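Local coordinates for protein alpha-L-rhamnosidase (Aspergillus terreus, PDB 6GSZ) that probably hydrolyses terminal non-reducing alpha-L-rhamnose residues from alpha-L-rhamnosides, as a calcium-containing glycoside hydrolase, at residues A[351-356]-A[400-405]; A[373-378]-A[394-399]. One frame throughout, in Å; residues are numbered along the deposited sequence.

Contact 1: A[351-356]-A[400-405]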
loop_
_atom_site.group_PDB
_atom_site.type_symbol
_atom_site.label_atom_id
_atom_site.label_comp_id
_atom_site.label_asym_id
_atom_site.label_seq_id
_atom_site.Cartn_x
_atom_site.Cartn_y
_atom_site.Cartn_z
ATOM N N THR A 351 0.569 10.364 -35.243
ATOM C CA THR A 351 0.389 9.646 -34.005
ATOM C C THR A 351 1.725 9.085 -33.500
ATOM O O THR A 351 2.450 8.383 -34.222
ATOM C CB THR A 351 -0.639 8.515 -34.183
ATOM O OG1 THR A 351 -1.841 9.065 -34.718
ATOM C CG2 THR A 351 -0.936 7.755 -32.898
ATOM N N ILE A 352 2.002 9.355 -32.218
ATOM C CA ILE A 352 3.091 8.752 -31.488
ATOM C C ILE A 352 2.550 7.578 -30.660
ATOM O O ILE A 352 1.535 7.727 -29.982
ATOM C CB ILE A 352 3.749 9.777 -30.542
ATOM C CG1 ILE A 352 3.876 11.173 -31.151
ATOM C CG2 ILE A 352 5.073 9.240 -30.034
ATOM C CD1 ILE A 352 4.477 12.207 -30.211
ATOM N N ARG A 353 3.281 6.458 -30.684
ATOM C CA ARG A 353 2.929 5.278 -29.911
ATOM C C ARG A 353 4.026 5.006 -28.878
ATOM O O ARG A 353 5.236 5.118 -29.198
ATOM C CB ARG A 353 2.767 4.061 -30.825
ATOM C CG ARG A 353 2.255 2.816 -30.117
ATOM C CD ARG A 353 2.147 1.596 -31.005
ATOM N NE ARG A 353 3.462 1.145 -31.423
ATOM C CZ ARG A 353 3.681 0.195 -32.319
ATOM N NH1 ARG A 353 2.661 -0.444 -32.871
ATOM N NH2 ARG A 353 4.926 -0.135 -32.631
ATOM N N PHE A 354 3.569 4.655 -27.660
ATOM C CA PHE A 354 4.448 4.360 -26.523
ATOM C C PHE A 354 4.111 2.980 -25.980
ATOM O O PHE A 354 2.998 2.784 -25.497
ATOM C CB PHE A 354 4.253 5.407 -25.431
ATOM C CG PHE A 354 4.456 6.839 -25.848
ATOM C CD1 PHE A 354 5.700 7.414 -25.841
ATOM C CD2 PHE A 354 3.394 7.614 -26.302
ATOM C CE1 PHE A 354 5.885 8.731 -26.224
ATOM C CE2 PHE A 354 3.578 8.938 -26.647
ATOM C CZ PHE A 354 4.821 9.488 -26.637
ATOM N N VAL A 355 5.043 2.024 -26.144
ATOM C CA VAL A 355 4.831 0.663 -25.679
ATOM C C VAL A 355 5.727 0.440 -24.453
ATOM O O VAL A 355 6.968 0.497 -24.582
ATOM C CB VAL A 355 5.128 -0.370 -26.790
ATOM C CG1 VAL A 355 4.990 -1.797 -26.299
ATOM C CG2 VAL A 355 4.225 -0.168 -28.007
ATOM N N HIS A 356 5.087 0.205 -23.298
ATOM C CA HIS A 356 5.818 0.191 -22.012
ATOM C C HIS A 356 6.105 -1.245 -21.559
ATOM O O HIS A 356 5.197 -2.060 -21.516
ATOM C CB HIS A 356 4.961 0.904 -20.947
ATOM C CG HIS A 356 4.525 2.301 -21.282
ATOM N ND1 HIS A 356 3.529 2.555 -22.207
ATOM C CD2 HIS A 356 4.924 3.513 -20.818
ATOM C CE1 HIS A 356 3.320 3.862 -22.258
ATOM N NE2 HIS A 356 4.174 4.485 -21.455
ATOM N N TYR A 400 11.316 0.451 -19.649
ATOM C CA TYR A 400 11.586 0.737 -21.055
ATOM C C TYR A 400 10.307 1.151 -21.781
ATOM O O TYR A 400 9.231 0.659 -21.498
ATOM C CB TYR A 400 12.198 -0.502 -21.713
ATOM C CG TYR A 400 13.461 -0.993 -21.040
ATOM C CD1 TYR A 400 14.682 -0.410 -21.336
ATOM C CD2 TYR A 400 13.430 -2.020 -20.100
ATOM C CE1 TYR A 400 15.839 -0.838 -20.710
ATOM C CE2 TYR A 400 14.584 -2.441 -19.458
ATOM C CZ TYR A 400 15.788 -1.841 -19.761
ATOM O OH TYR A 400 16.967 -2.258 -19.200
ATOM N N VAL A 401 10.493 1.988 -22.798
ATOM C CA VAL A 401 9.386 2.388 -23.663
ATOM C C VAL A 401 9.888 2.394 -25.105
ATOM O O VAL A 401 10.804 3.139 -25.431
ATOM C CB VAL A 401 8.830 3.766 -23.289
ATOM C CG1 VAL A 401 7.570 4.020 -24.105
ATOM C CG2 VAL A 401 8.564 3.861 -21.809
ATOM N N GLN A 402 9.243 1.597 -25.957
ATOM C CA GLN A 402 9.465 1.712 -27.404
ATOM C C GLN A 402 8.580 2.845 -27.922
ATOM O O GLN A 402 7.372 2.862 -27.644
ATOM C CB GLN A 402 9.140 0.425 -28.144
ATOM C CG GLN A 402 9.463 0.542 -29.632
ATOM C CD GLN A 402 9.185 -0.720 -30.409
ATOM O OE1 GLN A 402 9.581 -1.828 -30.014
ATOM N NE2 GLN A 402 8.501 -0.551 -31.535
ATOM N N VAL A 403 9.194 3.760 -28.680
ATOM C CA VAL A 403 8.503 4.951 -29.154
ATOM C C VAL A 403 8.500 4.940 -30.673
ATOM O O VAL A 403 9.595 4.870 -31.257
ATOM C CB VAL A 403 9.180 6.232 -28.644
ATOM C CG1 VAL A 403 8.437 7.451 -29.131
ATOM C CG2 VAL A 403 9.301 6.244 -27.126
ATOM N N ASP A 404 7.298 4.959 -31.271
ATOM C CA ASP A 404 7.158 5.020 -32.738
ATOM C C ASP A 404 6.410 6.291 -33.104
ATOM O O ASP A 404 5.439 6.669 -32.444
ATOM C CB ASP A 404 6.454 3.769 -33.280
ATOM C CG ASP A 404 7.352 2.542 -33.267
ATOM O OD1 ASP A 404 8.194 2.401 -34.202
ATOM O OD2 ASP A 404 7.267 1.783 -32.310
ATOM N N GLY A 405 6.825 6.915 -34.209
ATOM C CA GLY A 405 6.128 8.093 -34.706
ATOM C C GLY A 405 6.533 9.391 -34.035
ATOM O O GLY A 405 5.876 10.413 -34.230
HETATM O O HOH W 1 5.900 2.080 -30.134
#

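Contact 2: A[373-378]-A[394-399]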
loop_
_atom_site.group_PDB
_atom_site.type_symbol
_atom_site.label_atom_id
_atom_site.label_comp_id
_atom_site.label_asym_id
_atom_site.label_seq_id
_atom_site.Cartn_x
_atom_site.Cartn_y
_atom_site.Cartn_z
ATOM N N ALA A 373 -2.634 -7.284 -21.697
ATOM C CA ALA A 373 -2.507 -5.879 -21.303
ATOM C C ALA A 373 -1.562 -5.207 -22.302
ATOM O O ALA A 373 -0.351 -5.483 -22.269
ATOM C CB ALA A 373 -1.957 -5.787 -19.896
ATOM N N LYS A 374 -2.097 -4.354 -23.181
ATOM C CA LYS A 374 -1.228 -3.770 -24.212
ATOM C C LYS A 374 -0.222 -2.768 -23.642
ATOM O O LYS A 374 0.820 -2.567 -24.246
ATOM C CB LYS A 374 -2.041 -3.125 -25.324
ATOM C CG LYS A 374 -2.891 -4.108 -26.110
ATOM C CD LYS A 374 -3.656 -3.457 -27.240
ATOM C CE LYS A 374 -4.676 -4.405 -27.832
ATOM N NZ LYS A 374 -5.561 -3.693 -28.785
ATOM N N ALA A 375 -0.572 -2.082 -22.533
ATOM C CA ALA A 375 0.298 -1.046 -21.912
ATOM C C ALA A 375 0.867 -0.102 -22.977
ATOM O O ALA A 375 2.065 0.178 -22.988
ATOM C CB ALA A 375 1.409 -1.674 -21.065
ATOM N N THR A 376 -0.027 0.324 -23.892
ATOM C CA THR A 376 0.337 1.117 -25.059
ATOM C C THR A 376 -0.529 2.371 -25.118
ATOM O O THR A 376 -1.759 2.263 -25.118
ATOM C CB THR A 376 0.206 0.281 -26.327
ATOM O OG1 THR A 376 1.122 -0.816 -26.276
ATOM C CG2 THR A 376 0.461 1.069 -27.596
ATOM N N ASP A 377 0.145 3.522 -25.166
ATOM C CA ASP A 377 -0.537 4.789 -25.312
ATOM C C ASP A 377 -0.277 5.347 -26.711
ATOM O O ASP A 377 0.810 5.167 -27.262
ATOM C CB ASP A 377 -0.098 5.774 -24.244
ATOM C CG ASP A 377 -0.353 5.284 -22.830
ATOM O OD1 ASP A 377 -1.343 4.494 -22.618
ATOM O OD2 ASP A 377 0.439 5.689 -21.956
ATOM N N HIS A 378 -1.289 6.016 -27.264
ATOM C CA HIS A 378 -1.189 6.688 -28.551
ATOM C C HIS A 378 -1.545 8.152 -28.355
ATOM O O HIS A 378 -2.612 8.431 -27.786
ATOM C CB HIS A 378 -2.141 6.093 -29.581
ATOM C CG HIS A 378 -1.802 4.714 -30.044
ATOM N ND1 HIS A 378 -2.165 3.591 -29.350
ATOM C CD2 HIS A 378 -1.165 4.286 -31.154
ATOM C CE1 HIS A 378 -1.787 2.515 -30.023
ATOM N NE2 HIS A 378 -1.163 2.911 -31.141
ATOM N N THR A 394 -5.187 5.520 -17.067
ATOM C CA THR A 394 -4.425 4.281 -17.201
ATOM C C THR A 394 -3.206 4.371 -16.281
ATOM O O THR A 394 -2.847 5.438 -15.816
ATOM C CB THR A 394 -4.006 4.034 -18.663
ATOM O OG1 THR A 394 -3.441 2.731 -18.806
ATOM C CG2 THR A 394 -2.974 5.027 -19.134
ATOM N N TYR A 395 -2.497 3.242 -16.134
ATOM C CA TYR A 395 -1.160 3.309 -15.566
ATOM C C TYR A 395 -0.383 2.099 -16.069
ATOM O O TYR A 395 -0.999 1.118 -16.481
ATOM C CB TYR A 395 -1.173 3.402 -14.025
ATOM C CG TYR A 395 -1.544 2.169 -13.238
ATOM C CD1 TYR A 395 -2.834 1.747 -12.965
ATOM C CD2 TYR A 395 -0.527 1.450 -12.626
ATOM C CE1 TYR A 395 -3.100 0.704 -12.090
ATOM C CE2 TYR A 395 -0.778 0.376 -11.791
ATOM C CZ TYR A 395 -2.064 0.014 -11.491
ATOM O OH TYR A 395 -2.341 -0.988 -10.595
ATOM N N HIS A 396 0.948 2.184 -15.984
ATOM C CA HIS A 396 1.806 1.126 -16.494
ATOM C C HIS A 396 2.931 0.839 -15.493
ATOM O O HIS A 396 3.336 1.720 -14.758
ATOM C CB HIS A 396 2.410 1.525 -17.838
ATOM C CG HIS A 396 1.504 2.233 -18.780
ATOM N ND1 HIS A 396 0.336 1.692 -19.278
ATOM C CD2 HIS A 396 1.616 3.478 -19.262
ATOM C CE1 HIS A 396 -0.193 2.589 -20.121
ATOM N NE2 HIS A 396 0.574 3.682 -20.143
ATOM N N GLY A 397 3.465 -0.368 -15.596
ATOM C CA GLY A 397 4.645 -0.769 -14.838
ATOM C C GLY A 397 5.766 -1.017 -15.838
ATOM O O GLY A 397 5.617 -1.854 -16.696
ATOM N N PHE A 398 6.861 -0.243 -15.777
ATOM C CA PHE A 398 7.841 -0.260 -16.852
ATOM C C PHE A 398 9.173 0.374 -16.457
ATOM O O PHE A 398 9.220 1.262 -15.611
ATOM C CB PHE A 398 7.272 0.502 -18.055
ATOM C CG PHE A 398 7.091 1.990 -17.864
ATOM C CD1 PHE A 398 5.997 2.482 -17.179
ATOM C CD2 PHE A 398 7.990 2.920 -18.359
ATOM C CE1 PHE A 398 5.823 3.834 -16.960
ATOM C CE2 PHE A 398 7.801 4.286 -18.174
ATOM C CZ PHE A 398 6.704 4.749 -17.480
ATOM N N ARG A 399 10.233 -0.053 -17.173
ATOM C CA ARG A 399 11.513 0.643 -17.213
ATOM C C ARG A 399 11.815 1.178 -18.636
ATOM O O ARG A 399 12.481 2.196 -18.782
ATOM C CB ARG A 399 12.629 -0.311 -16.756
ATOM C CG ARG A 399 14.030 0.249 -16.953
ATOM C CD ARG A 399 15.110 -0.555 -16.266
ATOM N NE ARG A 399 16.397 -0.029 -16.688
ATOM C CZ ARG A 399 17.569 -0.356 -16.139
ATOM N NH1 ARG A 399 17.586 -1.228 -15.136
ATOM N NH2 ARG A 399 18.685 0.209 -16.591
#

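Contact 1: A[351-356]-A[400-405]
An extended chi1 (-174°) and a bend further out, at chi3, carry the R353 guanidinium toward the neighbouring strand, where D404 offers OD2. NH2 of R353 meets D404 OD2 at 3.0 Å from above the carboxylate plane, 66° out of it, in a salt bridge whose guanidinium and carboxylate planes stand almost at right angles (89°). D404 OD2 takes Q402 NE2 on its syn lone pair at 2.8 Å, lying close to the Q402 amide plane. One oxygen thus takes two nitrogen donors, and a water adds to the cluster, accepting from R353 NE at 2.9 Å and lying 2.6 Å from D404 OD2. The strands are antiparallel: R353 with D404 and V355 with Q402 are hydrogen-bonded pairs, R353 N to D404 O being 2.8 Å and V355 N to Q402 O 2.9 Å. R353, Q402 and D404 form a polar cluster on the face they share with V355, in a sheet of the concanavalin-like beta-sandwich domain. On the other face the non-hydrogen-bonded pairs F354-V403 and H356-V401 point inward, where strand 339-344 of the facing sheet packs on F354 and H356. V403 lies alongside F354, CG2 to CD1 4.0 Å, while V401 CG1 touches F354 CB. V401 also lies alongside H356, its CG2 3.8 Å from H356 CD2 and its CG1 over the rim of one ring face. H356 ND1 donates to A375 O.

Contact 2: A[373-378]-A[394-399]
No backbone hydrogen bond joins A375 to H396, the nearest pair of residues in the two segments with CA atoms 6.0 Å apart; A375 takes a left-handed backbone conformation just before strand 376-378, and segment 394-399 turns a corner at R399. The side chains of D377 and H396 bridge the gap from opposite directions. H396 NE2 donates to D377 OD2 at 2.7 Å in a nearly straight bond, 164° at the hydrogen. OD2 lies near the imidazole plane; NE2 comes to it from the syn side but somewhat out of the carboxylate plane, and the two flat groups are turned 42° against each other. The second oxygen, D377 OD1, lies in the ring plane at the edge, 3.3 Å from H396 CE1. D377 OD1 accepts from the backbone N of E267, so both oxygens of this buried carboxylate have a donor and its rotation is fixed. A negative charge so close to the ring would probably hold the proton on NE2 and could raise the pKa of the imidazole. H396 belongs to a two-stranded pairing of 396-398 with 335-337, and the bond ties it to strand 376-380 of the larger sheet in the concanavalin-like beta-sandwich domain. CG of H396 stands anti to the carbonyl carbon (chi1 -40°), which brings the ring beside A375: A375 CA is 3.8 Å and its CB 4.0 Å from H396 ND1, while A375 O stands over one ring face, toward the rim. T394 packs its methyl CG2 3.9 Å from D377 OD1, and its hydroxyl OG1 bonds to E262 O.

From the N terminus the chain lays down strand 351-356, reverses through 364-365, and returns through 373-378 into strand 376-380, which pairs antiparallel with 351-361. It then crosses to 387-389 of the facing sheet before reaching 394-399. Contact 2 closes this inner loop of 15 residues between its segments. The corner at R399 leads straight into 400-405, which comes back to 351-356, so contact 1 closes the outer loop and contains contact 2 entirely. Strand 351-361 therefore lies between 376-380 and 400-404, and F354 N to D377 O is one of the bonds beside contact 1. H356 joins the two contacts: its ring packs against D377 and stacks on that of H396.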